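Local structure of DNA ligase (Archaeoglobus fulgidus, 3GDE) at residues E14-I19 with L23-R28; L69-E74 with V79-I84; R266-S271 with N276-L281. The protein probably seals nicks in double-stranded DNA during replication, recombination and repair, using ATP to join a 3'-hydroxyl to a 5'-phosphate. One frame throughout, in Å; residues are numbered along the deposited sequence.

Contact 1: E14-I19 with L23-R28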
ATOM      1  N   GLU A  14     -22.188 -10.539  -1.809  1.00 29.36           N
ATOM      2  CA  GLU A  14     -22.853 -11.145  -0.671  1.00 30.83           C
ATOM      3  C   GLU A  14     -22.696 -12.668  -0.677  1.00 31.54           C
ATOM      4  O   GLU A  14     -22.413 -13.269   0.363  1.00 31.21           O
ATOM      5  CB  GLU A  14     -24.317 -10.758  -0.649  1.00 31.11           C
ATOM      6  CG  GLU A  14     -24.943 -10.918   0.713  1.00 34.22           C
ATOM      7  CD  GLU A  14     -25.995 -11.995   0.757  1.00 39.40           C
ATOM      8  OE1 GLU A  14     -25.754 -13.107   0.227  1.00 41.17           O
ATOM      9  OE2 GLU A  14     -27.081 -11.717   1.321  1.00 42.76           O
ATOM     10  N   ARG A  15     -22.853 -13.272  -1.856  1.00 32.24           N
ATOM     11  CA  ARG A  15     -22.715 -14.713  -2.022  1.00 33.26           C
ATOM     12  C   ARG A  15     -21.280 -15.207  -1.780  1.00 33.37           C
ATOM     13  O   ARG A  15     -21.076 -16.332  -1.332  1.00 33.90           O
ATOM     14  CB  ARG A  15     -23.243 -15.138  -3.396  1.00 33.59           C
ATOM     15  CG  ARG A  15     -24.731 -15.475  -3.397  1.00 36.28           C
ATOM     16  CD  ARG A  15     -25.398 -15.308  -4.774  1.00 40.60           C
ATOM     17  NE  ARG A  15     -26.199 -14.083  -4.824  1.00 43.74           N
ATOM     18  CZ  ARG A  15     -27.492 -14.008  -4.497  1.00 45.24           C
ATOM     19  NH1 ARG A  15     -28.156 -15.096  -4.113  1.00 44.88           N
ATOM     20  NH2 ARG A  15     -28.125 -12.839  -4.554  1.00 46.80           N
ATOM     21  N   LEU A  16     -20.294 -14.355  -2.048  1.00 33.80           N
ATOM     22  CA  LEU A  16     -18.883 -14.687  -1.825  1.00 33.67           C
ATOM     23  C   LEU A  16     -18.506 -14.749  -0.350  1.00 34.67           C
ATOM     24  O   LEU A  16     -17.522 -15.398   0.008  1.00 34.78           O
ATOM     25  CB  LEU A  16     -17.970 -13.675  -2.516  1.00 33.39           C
ATOM     26  CG  LEU A  16     -17.903 -13.582  -4.035  1.00 32.83           C
ATOM     27  CD1 LEU A  16     -16.892 -12.518  -4.404  1.00 32.58           C
ATOM     28  CD2 LEU A  16     -17.565 -14.924  -4.687  1.00 30.45           C
ATOM     29  N   GLU A  17     -19.267 -14.052   0.493  1.00 35.54           N
ATOM     30  CA  GLU A  17     -19.010 -14.015   1.934  1.00 37.03           C
ATOM     31  C   GLU A  17     -19.083 -15.395   2.588  1.00 37.56           C
ATOM     32  O   GLU A  17     -18.360 -15.678   3.536  1.00 38.00           O
ATOM     33  CB  GLU A  17     -19.989 -13.069   2.639  1.00 37.15           C
ATOM     34  CG  GLU A  17     -19.886 -11.637   2.185  1.00 37.82           C
ATOM     35  CD  GLU A  17     -20.130 -10.633   3.290  1.00 39.36           C
ATOM     36  OE1 GLU A  17     -20.299 -11.045   4.463  1.00 38.16           O
ATOM     37  OE2 GLU A  17     -20.133  -9.418   2.974  1.00 39.65           O
ATOM     38  N   LYS A  18     -19.961 -16.240   2.063  1.00 38.39           N
ATOM     39  CA  LYS A  18     -20.187 -17.589   2.569  1.00 39.22           C
ATOM     40  C   LYS A  18     -19.049 -18.532   2.177  1.00 38.88           C
ATOM     41  O   LYS A  18     -18.824 -19.558   2.829  1.00 39.50           O
ATOM     42  CB  LYS A  18     -21.547 -18.082   2.044  1.00 39.66           C
ATOM     43  CG  LYS A  18     -21.792 -19.596   1.967  1.00 43.12           C
ATOM     44  CD  LYS A  18     -21.617 -20.130   0.531  1.00 46.26           C
ATOM     45  CE  LYS A  18     -22.416 -21.401   0.292  1.00 47.41           C
ATOM     46  NZ  LYS A  18     -23.890 -21.135   0.288  1.00 47.69           N
ATOM     47  N   ILE A  19     -18.327 -18.169   1.123  1.00 38.19           N
ATOM     48  CA  ILE A  19     -17.341 -19.048   0.522  1.00 37.47           C
ATOM     49  C   ILE A  19     -15.964 -18.810   1.133  1.00 37.22           C
ATOM     50  O   ILE A  19     -15.434 -17.689   1.105  1.00 37.60           O
ATOM     51  CB  ILE A  19     -17.329 -18.891  -1.020  1.00 37.55           C
ATOM     52  CG1 ILE A  19     -18.700 -19.282  -1.593  1.00 37.84           C
ATOM     53  CG2 ILE A  19     -16.230 -19.733  -1.656  1.00 36.81           C
ATOM     54  CD1 ILE A  19     -19.018 -18.663  -2.946  1.00 39.18           C
ATOM     55  N   LEU A  23      -9.873 -21.368  -4.040  1.00 28.27           N
ATOM     56  CA  LEU A  23     -10.117 -21.861  -5.399  1.00 27.89           C
ATOM     57  C   LEU A  23     -11.555 -21.601  -5.843  1.00 27.34           C
ATOM     58  O   LEU A  23     -11.795 -21.146  -6.953  1.00 27.61           O
ATOM     59  CB  LEU A  23      -9.766 -23.355  -5.501  1.00 27.93           C
ATOM     60  CG  LEU A  23      -8.259 -23.673  -5.595  1.00 28.02           C
ATOM     61  CD1 LEU A  23      -8.011 -25.159  -5.486  1.00 28.01           C
ATOM     62  CD2 LEU A  23      -7.651 -23.148  -6.887  1.00 26.70           C
ATOM     63  N   GLU A  24     -12.502 -21.857  -4.955  1.00 27.36           N
ATOM     64  CA  GLU A  24     -13.906 -21.560  -5.212  1.00 27.84           C
ATOM     65  C   GLU A  24     -14.162 -20.077  -5.453  1.00 26.67           C
ATOM     66  O   GLU A  24     -14.905 -19.723  -6.375  1.00 27.21           O
ATOM     67  CB  GLU A  24     -14.778 -22.058  -4.065  1.00 28.22           C
ATOM     68  CG  GLU A  24     -15.082 -23.537  -4.120  1.00 31.74           C
ATOM     69  CD  GLU A  24     -16.167 -23.929  -3.128  1.00 37.36           C
ATOM     70  OE1 GLU A  24     -16.085 -25.050  -2.558  1.00 38.63           O
ATOM     71  OE2 GLU A  24     -17.092 -23.104  -2.910  1.00 39.22           O
ATOM     72  N   LEU A  25     -13.550 -19.223  -4.631  1.00 25.15           N
ATOM     73  CA  LEU A  25     -13.620 -17.770  -4.813  1.00 23.74           C
ATOM     74  C   LEU A  25     -13.065 -17.356  -6.167  1.00 23.27           C
ATOM     75  O   LEU A  25     -13.703 -16.593  -6.897  1.00 22.97           O
ATOM     76  CB  LEU A  25     -12.880 -17.025  -3.694  1.00 23.28           C
ATOM     77  CG  LEU A  25     -13.570 -16.976  -2.328  1.00 23.11           C
ATOM     78  CD1 LEU A  25     -12.579 -16.540  -1.256  1.00 24.22           C
ATOM     79  CD2 LEU A  25     -14.789 -16.063  -2.346  1.00 20.98           C
ATOM     80  N   THR A  26     -11.884 -17.875  -6.496  1.00 22.74           N
ATOM     81  CA  THR A  26     -11.253 -17.644  -7.792  1.00 22.37           C
ATOM     82  C   THR A  26     -12.203 -17.989  -8.972  1.00 22.25           C
ATOM     83  O   THR A  26     -12.354 -17.203  -9.914  1.00 22.19           O
ATOM     84  CB  THR A  26      -9.910 -18.423  -7.891  1.00 22.12           C
ATOM     85  OG1 THR A  26      -9.018 -17.961  -6.871  1.00 22.79           O
ATOM     86  CG2 THR A  26      -9.245 -18.243  -9.256  1.00 21.08           C
ATOM     87  N   ALA A  27     -12.852 -19.146  -8.891  1.00 22.43           N
ATOM     88  CA  ALA A  27     -13.700 -19.648  -9.977  1.00 22.97           C
ATOM     89  C   ALA A  27     -15.024 -18.864 -10.107  1.00 23.13           C
ATOM     90  O   ALA A  27     -15.444 -18.519 -11.216  1.00 23.12           O
ATOM     91  CB  ALA A  27     -13.945 -21.167  -9.812  1.00 22.64           C
ATOM     92  N   ARG A  28     -15.657 -18.565  -8.975  1.00 23.67           N
ATOM     93  CA  ARG A  28     -16.821 -17.678  -8.942  1.00 24.67           C
ATOM     94  C   ARG A  28     -16.540 -16.307  -9.538  1.00 23.98           C
ATOM     95  O   ARG A  28     -17.330 -15.803 -10.336  1.00 24.06           O
ATOM     96  CB  ARG A  28     -17.355 -17.511  -7.519  1.00 25.27           C
ATOM     97  CG  ARG A  28     -17.962 -18.770  -6.932  1.00 29.62           C
ATOM     98  CD  ARG A  28     -19.306 -19.072  -7.570  1.00 36.75           C
ATOM     99  NE  ARG A  28     -20.409 -18.339  -6.951  1.00 41.31           N
ATOM    100  CZ  ARG A  28     -21.465 -18.918  -6.382  1.00 42.94           C
ATOM    101  NH1 ARG A  28     -21.572 -20.244  -6.359  1.00 43.30           N
ATOM    102  NH2 ARG A  28     -22.426 -18.167  -5.851  1.00 43.92           N
TER
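I19 lies against one side of helix 22-34, meeting E24, L25 and R28 in turn, at a helix-to-helix corner where a short connection turns helix 6-16 into helix 22-34 in the helical N-terminal part of the ligase. Its two branches divide the work. CG2, anti to the backbone N because chi1 is -62°, points at the helix: it comes within 3.6 Å of CB of E24 and 3.9 Å of CG of L25, with the I19 and E24 side chains set about at right angles. The other branch ends in CD1, which sits over the centre of one face of the R28 guanidinium, 4.2 Å above its plane. R28 offers that face because its chain is bent at chi2 and chi3 (-73° and -84°).

Deeper in, L16 and L25 meet methyl to methyl at an oblique angle, CD2 to CD2 at 3.8 Å. L16 CD2 also lies beside CB of R28, the two side chains running past each other in opposite senses. L25 is buried further by I174 of helix 172-182, so this corner is packed onto a third helix. R15 contributes its aliphatic root alone; its NE turns back to the carbonyl of E11, and its CB lies 4.0 Å from NH2 of R28.

Contact 2: L69-E74 with V79-I84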
ATOM      1  N   LEU A  69     -19.655   9.507   6.543  1.00 30.32           N
ATOM      2  CA  LEU A  69     -20.617   8.413   6.380  1.00 30.60           C
ATOM      3  C   LEU A  69     -21.742   8.467   7.416  1.00 30.59           C
ATOM      4  O   LEU A  69     -22.917   8.276   7.074  1.00 30.36           O
ATOM      5  CB  LEU A  69     -19.912   7.049   6.424  1.00 30.68           C
ATOM      6  CG  LEU A  69     -19.565   6.330   5.120  1.00 31.41           C
ATOM      7  CD1 LEU A  69     -19.218   7.304   4.000  1.00 32.92           C
ATOM      8  CD2 LEU A  69     -18.436   5.341   5.326  1.00 31.06           C
ATOM      9  N   TYR A  70     -21.377   8.722   8.674  1.00 30.34           N
ATOM     10  CA  TYR A  70     -22.352   8.882   9.750  1.00 30.58           C
ATOM     11  C   TYR A  70     -23.397   9.966   9.461  1.00 30.65           C
ATOM     12  O   TYR A  70     -24.596   9.718   9.576  1.00 30.79           O
ATOM     13  CB  TYR A  70     -21.656   9.161  11.085  1.00 30.41           C
ATOM     14  CG  TYR A  70     -21.131   7.924  11.783  1.00 30.02           C
ATOM     15  CD1 TYR A  70     -19.780   7.811  12.119  1.00 29.65           C
ATOM     16  CD2 TYR A  70     -21.980   6.868  12.098  1.00 28.94           C
ATOM     17  CE1 TYR A  70     -19.290   6.675  12.755  1.00 29.23           C
ATOM     18  CE2 TYR A  70     -21.505   5.733  12.729  1.00 29.69           C
ATOM     19  CZ  TYR A  70     -20.160   5.646  13.060  1.00 29.86           C
ATOM     20  OH  TYR A  70     -19.699   4.523  13.692  1.00 30.77           O
ATOM     21  N   GLU A  71     -22.938  11.151   9.085  1.00 30.88           N
ATOM     22  CA  GLU A  71     -23.826  12.263   8.755  1.00 31.97           C
ATOM     23  C   GLU A  71     -24.775  11.945   7.592  1.00 31.74           C
ATOM     24  O   GLU A  71     -25.959  12.297   7.651  1.00 32.19           O
ATOM     25  CB  GLU A  71     -23.025  13.524   8.434  1.00 32.53           C
ATOM     26  CG  GLU A  71     -21.956  13.897   9.464  1.00 36.44           C
ATOM     27  CD  GLU A  71     -22.496  14.721  10.622  1.00 41.47           C
ATOM     28  OE1 GLU A  71     -23.205  14.163  11.492  1.00 44.83           O
ATOM     29  OE2 GLU A  71     -22.191  15.932  10.675  1.00 43.88           O
ATOM     30  N   ALA A  72     -24.263  11.284   6.549  1.00 31.10           N
ATOM     31  CA  ALA A  72     -25.088  10.888   5.404  1.00 30.98           C
ATOM     32  C   ALA A  72     -26.145   9.874   5.820  1.00 31.04           C
ATOM     33  O   ALA A  72     -27.302   9.973   5.420  1.00 31.48           O
ATOM     34  CB  ALA A  72     -24.229  10.338   4.267  1.00 30.44           C
ATOM     35  N   LEU A  73     -25.742   8.905   6.629  1.00 31.21           N
ATOM     36  CA  LEU A  73     -26.652   7.894   7.154  1.00 31.51           C
ATOM     37  C   LEU A  73     -27.713   8.501   8.081  1.00 32.42           C
ATOM     38  O   LEU A  73     -28.864   8.068   8.072  1.00 32.65           O
ATOM     39  CB  LEU A  73     -25.865   6.761   7.839  1.00 30.97           C
ATOM     40  CG  LEU A  73     -25.112   5.802   6.897  1.00 29.31           C
ATOM     41  CD1 LEU A  73     -24.122   4.905   7.636  1.00 28.30           C
ATOM     42  CD2 LEU A  73     -26.065   4.952   6.070  1.00 28.31           C
ATOM     43  N   GLU A  74     -27.315   9.504   8.863  1.00 33.44           N
ATOM     44  CA  GLU A  74     -28.225  10.331   9.647  1.00 34.40           C
ATOM     45  C   GLU A  74     -29.284  10.963   8.743  1.00 34.32           C
ATOM     46  O   GLU A  74     -30.487  10.879   9.021  1.00 34.25           O
ATOM     47  CB  GLU A  74     -27.456  11.486  10.270  1.00 35.08           C
ATOM     48  CG  GLU A  74     -26.883  11.302  11.643  1.00 38.36           C
ATOM     49  CD  GLU A  74     -26.940  12.617  12.407  1.00 42.05           C
ATOM     50  OE1 GLU A  74     -28.024  12.941  12.928  1.00 42.84           O
ATOM     51  OE2 GLU A  74     -25.918  13.345  12.452  1.00 45.49           O
ATOM     52  N   VAL A  79     -32.331   8.592  11.851  1.00 38.21           N
ATOM     53  CA  VAL A  79     -31.804   8.181  13.159  1.00 38.46           C
ATOM     54  C   VAL A  79     -30.548   8.981  13.519  1.00 38.85           C
ATOM     55  O   VAL A  79     -29.712   9.273  12.653  1.00 39.04           O
ATOM     56  CB  VAL A  79     -31.587   6.630  13.309  1.00 38.40           C
ATOM     57  CG1 VAL A  79     -32.378   5.837  12.266  1.00 37.75           C
ATOM     58  CG2 VAL A  79     -30.136   6.258  13.264  1.00 38.52           C
ATOM     59  N   LYS A  80     -30.432   9.360  14.791  1.00 38.88           N
ATOM     60  CA  LYS A  80     -29.333  10.235  15.199  1.00 39.27           C
ATOM     61  C   LYS A  80     -28.005   9.500  15.218  1.00 38.82           C
ATOM     62  O   LYS A  80     -27.964   8.280  15.376  1.00 38.77           O
ATOM     63  CB  LYS A  80     -29.617  10.924  16.539  1.00 39.50           C
ATOM     64  CG  LYS A  80     -30.829  11.868  16.525  1.00 41.40           C
ATOM     65  CD  LYS A  80     -30.572  13.211  15.773  1.00 44.98           C
ATOM     66  CE  LYS A  80     -30.992  13.185  14.284  1.00 45.72           C
ATOM     67  NZ  LYS A  80     -32.433  12.837  14.066  1.00 46.42           N
ATOM     68  N   ARG A  81     -26.926  10.256  15.055  1.00 39.00           N
ATOM     69  CA  ARG A  81     -25.585   9.690  14.909  1.00 38.89           C
ATOM     70  C   ARG A  81     -25.177   8.792  16.085  1.00 38.57           C
ATOM     71  O   ARG A  81     -24.571   7.741  15.873  1.00 38.38           O
ATOM     72  CB  ARG A  81     -24.553  10.797  14.677  1.00 38.99           C
ATOM     73  CG  ARG A  81     -23.175  10.263  14.330  1.00 39.61           C
ATOM     74  CD  ARG A  81     -22.231  11.353  13.895  1.00 39.52           C
ATOM     75  NE  ARG A  81     -20.862  10.878  14.030  1.00 39.76           N
ATOM     76  CZ  ARG A  81     -19.780  11.543  13.638  1.00 39.84           C
ATOM     77  NH1 ARG A  81     -19.897  12.732  13.061  1.00 39.86           N
ATOM     78  NH2 ARG A  81     -18.577  11.000  13.814  1.00 40.18           N
ATOM     79  N   SER A  82     -25.529   9.201  17.306  1.00 38.37           N
ATOM     80  CA  SER A  82     -25.232   8.418  18.519  1.00 38.04           C
ATOM     81  C   SER A  82     -25.812   7.003  18.457  1.00 37.27           C
ATOM     82  O   SER A  82     -25.161   6.048  18.869  1.00 36.88           O
ATOM     83  CB  SER A  82     -25.713   9.147  19.785  1.00 38.38           C
ATOM     84  OG  SER A  82     -27.128   9.285  19.797  1.00 39.65           O
ATOM     85  N   GLU A  83     -27.022   6.875  17.917  1.00 36.87           N
ATOM     86  CA  GLU A  83     -27.625   5.554  17.699  1.00 36.53           C
ATOM     87  C   GLU A  83     -26.928   4.740  16.592  1.00 35.60           C
ATOM     88  O   GLU A  83     -26.739   3.535  16.739  1.00 35.70           O
ATOM     89  CB  GLU A  83     -29.127   5.672  17.422  1.00 36.35           C
ATOM     90  CG  GLU A  83     -29.871   4.331  17.458  1.00 36.86           C
ATOM     91  CD  GLU A  83     -31.392   4.468  17.406  1.00 37.51           C
ATOM     92  OE1 GLU A  83     -31.930   5.567  17.689  1.00 38.59           O
ATOM     93  OE2 GLU A  83     -32.055   3.460  17.073  1.00 40.26           O
ATOM     94  N   ILE A  84     -26.557   5.393  15.491  1.00 35.02           N
ATOM     95  CA  ILE A  84     -25.848   4.723  14.393  1.00 34.36           C
ATOM     96  C   ILE A  84     -24.474   4.213  14.865  1.00 34.14           C
ATOM     97  O   ILE A  84     -24.021   3.153  14.434  1.00 33.94           O
ATOM     98  CB  ILE A  84     -25.677   5.642  13.143  1.00 34.47           C
ATOM     99  CG1 ILE A  84     -27.030   6.232  12.713  1.00 34.60           C
ATOM    100  CG2 ILE A  84     -25.022   4.866  11.995  1.00 34.21           C
ATOM    101  CD1 ILE A  84     -26.997   7.171  11.502  1.00 33.91           C
TER
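The side chain of R81 lies across Y70 at about a right angle, its guanidinium plane only 14° from that of the ring. The two flat groups are displaced from one another: R81 NE is 3.5 Å from CB of Y70, and this CB is what sits over the guanidinium face. R81 gets there by a chain extended from CG to NE, with CG anti to the backbone N (chi1 -172°). On the next turn of helix 81-91, I84 brings CG2 to the edge of the Y70 ring, in its plane, 3.6 Å from CD2. The other branch of I84 reaches between L73 and E74, where its CD1 lies 3.5 Å from the backbone N of E74.

E71 and E74 add charge on the outer side. OE1 of E71 makes a long salt bridge of 3.9 Å to NH1 of R81, with carboxylate and guanidinium planes 64° apart. The carboxylate of E74 sits by the start of helix 81-91, its OE1 3.3 Å from CE of K80, while NZ of K80 turns to the carbonyl of G78.

Within its own helix, R81 NE is held by a salt bridge to E85. A methionine in its place would probably leave the carboxylate of E85 without its salt-bridge mate, take the long partner from E71 and remove the flat group lying against CB of Y70.

The backbones come together through a CH...O contact from CA of E74 to the carbonyl O of V79, 3.5 Å. This tight corner between helices 66-77 and 81-91 belongs to the all-helical N-terminal region; helix 94-108 packs on Y70, L73 and V79, and helix 135-149 on E71.

Contact 3: R266-S271 with N276-L281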
ATOM      1  N   ARG A 266       8.113  17.168 -17.588  1.00 40.99           N
ATOM      2  CA  ARG A 266       7.680  17.088 -16.196  1.00 40.09           C
ATOM      3  C   ARG A 266       8.295  15.887 -15.461  1.00 38.75           C
ATOM      4  O   ARG A 266       8.710  14.905 -16.078  1.00 38.68           O
ATOM      5  CB  ARG A 266       6.149  17.051 -16.095  1.00 40.61           C
ATOM      6  CG  ARG A 266       5.514  15.770 -16.595  1.00 42.18           C
ATOM      7  CD  ARG A 266       4.152  15.557 -15.970  1.00 44.91           C
ATOM      8  NE  ARG A 266       3.410  14.520 -16.682  1.00 47.46           N
ATOM      9  CZ  ARG A 266       2.578  13.652 -16.107  1.00 48.12           C
ATOM     10  NH1 ARG A 266       2.375  13.674 -14.794  1.00 47.45           N
ATOM     11  NH2 ARG A 266       1.957  12.748 -16.853  1.00 48.88           N
ATOM     12  N   VAL A 267       8.340  15.994 -14.137  1.00 37.17           N
ATOM     13  CA  VAL A 267       8.862  14.959 -13.261  1.00 35.62           C
ATOM     14  C   VAL A 267       7.704  14.424 -12.424  1.00 34.85           C
ATOM     15  O   VAL A 267       6.867  15.201 -11.956  1.00 34.65           O
ATOM     16  CB  VAL A 267       9.950  15.536 -12.304  1.00 35.72           C
ATOM     17  CG1 VAL A 267      10.421  14.499 -11.279  1.00 34.71           C
ATOM     18  CG2 VAL A 267      11.140  16.083 -13.091  1.00 35.59           C
ATOM     19  N   THR A 268       7.634  13.103 -12.279  1.00 33.77           N
ATOM     20  CA  THR A 268       6.869  12.485 -11.192  1.00 32.92           C
ATOM     21  C   THR A 268       7.793  11.647 -10.314  1.00 31.87           C
ATOM     22  O   THR A 268       8.718  10.986 -10.808  1.00 31.58           O
ATOM     23  CB  THR A 268       5.700  11.593 -11.675  1.00 33.11           C
ATOM     24  OG1 THR A 268       6.159  10.715 -12.702  1.00 33.64           O
ATOM     25  CG2 THR A 268       4.520  12.432 -12.181  1.00 33.89           C
ATOM     26  N   ILE A 269       7.535  11.689  -9.011  1.00 30.89           N
ATOM     27  CA  ILE A 269       8.286  10.900  -8.036  1.00 30.05           C
ATOM     28  C   ILE A 269       7.310  10.043  -7.238  1.00 29.72           C
ATOM     29  O   ILE A 269       6.334  10.550  -6.673  1.00 29.70           O
ATOM     30  CB  ILE A 269       9.124  11.800  -7.078  1.00 30.17           C
ATOM     31  CG1 ILE A 269      10.036  12.749  -7.872  1.00 29.54           C
ATOM     32  CG2 ILE A 269       9.944  10.945  -6.083  1.00 29.84           C
ATOM     33  CD1 ILE A 269      10.739  13.792  -7.020  1.00 29.76           C
ATOM     34  N   TYR A 270       7.571   8.744  -7.219  1.00 29.52           N
ATOM     35  CA  TYR A 270       6.793   7.800  -6.434  1.00 29.88           C
ATOM     36  C   TYR A 270       7.610   7.241  -5.278  1.00 29.83           C
ATOM     37  O   TYR A 270       8.812   6.991  -5.413  1.00 30.25           O
ATOM     38  CB  TYR A 270       6.283   6.662  -7.318  1.00 30.33           C
ATOM     39  CG  TYR A 270       5.343   7.139  -8.390  1.00 30.26           C
ATOM     40  CD1 TYR A 270       4.002   7.378  -8.106  1.00 29.66           C
ATOM     41  CD2 TYR A 270       5.797   7.367  -9.688  1.00 30.89           C
ATOM     42  CE1 TYR A 270       3.130   7.840  -9.090  1.00 31.00           C
ATOM     43  CE2 TYR A 270       4.938   7.822 -10.681  1.00 31.39           C
ATOM     44  CZ  TYR A 270       3.600   8.053 -10.372  1.00 31.39           C
ATOM     45  OH  TYR A 270       2.736   8.496 -11.346  1.00 32.23           O
ATOM     46  N   SER A 271       6.954   7.054  -4.141  1.00 29.49           N
ATOM     47  CA  SER A 271       7.598   6.477  -2.970  1.00 29.40           C
ATOM     48  C   SER A 271       7.639   4.941  -3.054  1.00 29.58           C
ATOM     49  O   SER A 271       7.248   4.350  -4.066  1.00 29.47           O
ATOM     50  CB  SER A 271       6.871   6.937  -1.709  1.00 29.48           C
ATOM     51  OG  SER A 271       5.554   6.407  -1.675  1.00 29.93           O
ATOM     52  N   ASN A 276       2.347   9.229  -4.963  1.00 36.46           N
ATOM     53  CA  ASN A 276       2.865  10.366  -5.723  1.00 36.39           C
ATOM     54  C   ASN A 276       3.320  11.462  -4.744  1.00 36.17           C
ATOM     55  O   ASN A 276       2.501  12.125  -4.102  1.00 36.16           O
ATOM     56  CB  ASN A 276       1.802  10.884  -6.707  1.00 36.06           C
ATOM     57  CG  ASN A 276       2.369  11.826  -7.771  1.00 36.37           C
ATOM     58  OD1 ASN A 276       1.942  11.796  -8.930  1.00 36.63           O
ATOM     59  ND2 ASN A 276       3.314  12.670  -7.386  1.00 35.71           N
ATOM     60  N   VAL A 277       4.632  11.621  -4.614  1.00 36.08           N
ATOM     61  CA  VAL A 277       5.211  12.563  -3.648  1.00 36.02           C
ATOM     62  C   VAL A 277       5.920  13.723  -4.371  1.00 36.36           C
ATOM     63  O   VAL A 277       6.724  14.442  -3.779  1.00 36.51           O
ATOM     64  CB  VAL A 277       6.199  11.846  -2.651  1.00 36.03           C
ATOM     65  CG1 VAL A 277       5.461  10.894  -1.711  1.00 34.19           C
ATOM     66  CG2 VAL A 277       7.318  11.104  -3.401  1.00 35.21           C
ATOM     67  N   THR A 278       5.606  13.896  -5.650  1.00 36.68           N
ATOM     68  CA  THR A 278       6.236  14.916  -6.505  1.00 37.45           C
ATOM     69  C   THR A 278       6.120  16.353  -5.965  1.00 38.10           C
ATOM     70  O   THR A 278       7.117  17.070  -5.902  1.00 38.50           O
ATOM     71  CB  THR A 278       5.671  14.853  -7.935  1.00 37.19           C
ATOM     72  OG1 THR A 278       5.676  13.491  -8.372  1.00 37.50           O
ATOM     73  CG2 THR A 278       6.504  15.694  -8.905  1.00 36.71           C
ATOM     74  N   ASN A 279       4.912  16.756  -5.573  1.00 38.74           N
ATOM     75  CA  ASN A 279       4.659  18.113  -5.079  1.00 39.71           C
ATOM     76  C   ASN A 279       5.304  18.381  -3.721  1.00 39.73           C
ATOM     77  O   ASN A 279       5.524  19.538  -3.349  1.00 40.17           O
ATOM     78  CB  ASN A 279       3.149  18.408  -5.022  1.00 39.80           C
ATOM     79  CG  ASN A 279       2.495  18.360  -6.389  1.00 41.16           C
ATOM     80  OD1 ASN A 279       3.161  18.514  -7.416  1.00 43.23           O
ATOM     81  ND2 ASN A 279       1.190  18.124  -6.415  1.00 42.87           N
ATOM     82  N   ALA A 280       5.604  17.307  -2.990  1.00 39.31           N
ATOM     83  CA  ALA A 280       6.284  17.414  -1.703  1.00 38.61           C
ATOM     84  C   ALA A 280       7.786  17.633  -1.879  1.00 38.08           C
ATOM     85  O   ALA A 280       8.463  18.070  -0.949  1.00 37.95           O
ATOM     86  CB  ALA A 280       6.012  16.178  -0.852  1.00 38.37           C
ATOM     87  N   LEU A 281       8.299  17.351  -3.076  1.00 38.01           N
ATOM     88  CA  LEU A 281       9.740  17.424  -3.334  1.00 37.98           C
ATOM     89  C   LEU A 281      10.157  18.397  -4.448  1.00 38.17           C
ATOM     90  O   LEU A 281      10.874  18.000  -5.378  1.00 38.39           O
ATOM     91  CB  LEU A 281      10.311  16.020  -3.614  1.00 38.19           C
ATOM     92  CG  LEU A 281       9.969  14.839  -2.684  1.00 37.74           C
ATOM     93  CD1 LEU A 281      10.660  13.572  -3.163  1.00 36.44           C
ATOM     94  CD2 LEU A 281      10.306  15.126  -1.213  1.00 35.03           C
TER
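I269 and V277 are joined by a backbone hydrogen bond, V277 N to I269 O at 2.9 Å, beside a single beta bridge that pairs Y270 with N276. One residue further on, a side chain takes over the role of a backbone carbonyl: OG1 of T278 accepts the N-H of I269 at 2.7 Å, almost straight at 169°. The backbone of I269 is therefore gripped at both its N and its O. Chi1 of T278 (-48°) puts OG1 at that N-H, while CG2, anti to the backbone N, reaches further back along the strand, to 3.1 Å from the carbonyl O of V267.

These residues belong to the adenylation domain, the nucleotidyltransferase core of ATP-dependent ligases. Strand 268-271 pairs antiparallel with strand 256-262, and the chain after strand 268-271 turns back to touch it at that single bridge before entering helix 282-291. S271 immediately precedes R272, predicted to bind ATP, so the turn lies beside the probable nucleotide pocket.

On the side facing helix 282-291, I269 crosses V277 and L281 at about right angles. Its CG2 touches CG2 of V277 at 3.8 Å, and its CD1 reaches CD1 of L281 at 3.9 Å; V285 adds to the cover of I269, and F320 of helix 313-321 packs on both V277 and L281. Y270 belongs to another side of the strand. Its ring approaches N276 with CD1 4.0 Å from CA of that residue, while its OH is hydrogen-bonded to the carbonyl O of H223.

The three contacts follow one another along the chain, each closing before the next opens, and each is a local reversal with only three or four residues between its segments. Contacts 1 and 2 are helix-to-helix corners in the N-terminal helical region, joining helix 6-16 to 22-34 and helix 66-77 to 81-91. Their centres are 32 Å apart and their nearest atoms about 15 Å, so they shape separate parts of that region. Contact 3 belongs to the adenylation domain, where a strand turns back toward helix 282-291; it lies 39 Å from contact 1 and 38 Å from contact 2, between centres. Of the three, it alone neighbours predicted ATP-binding residues.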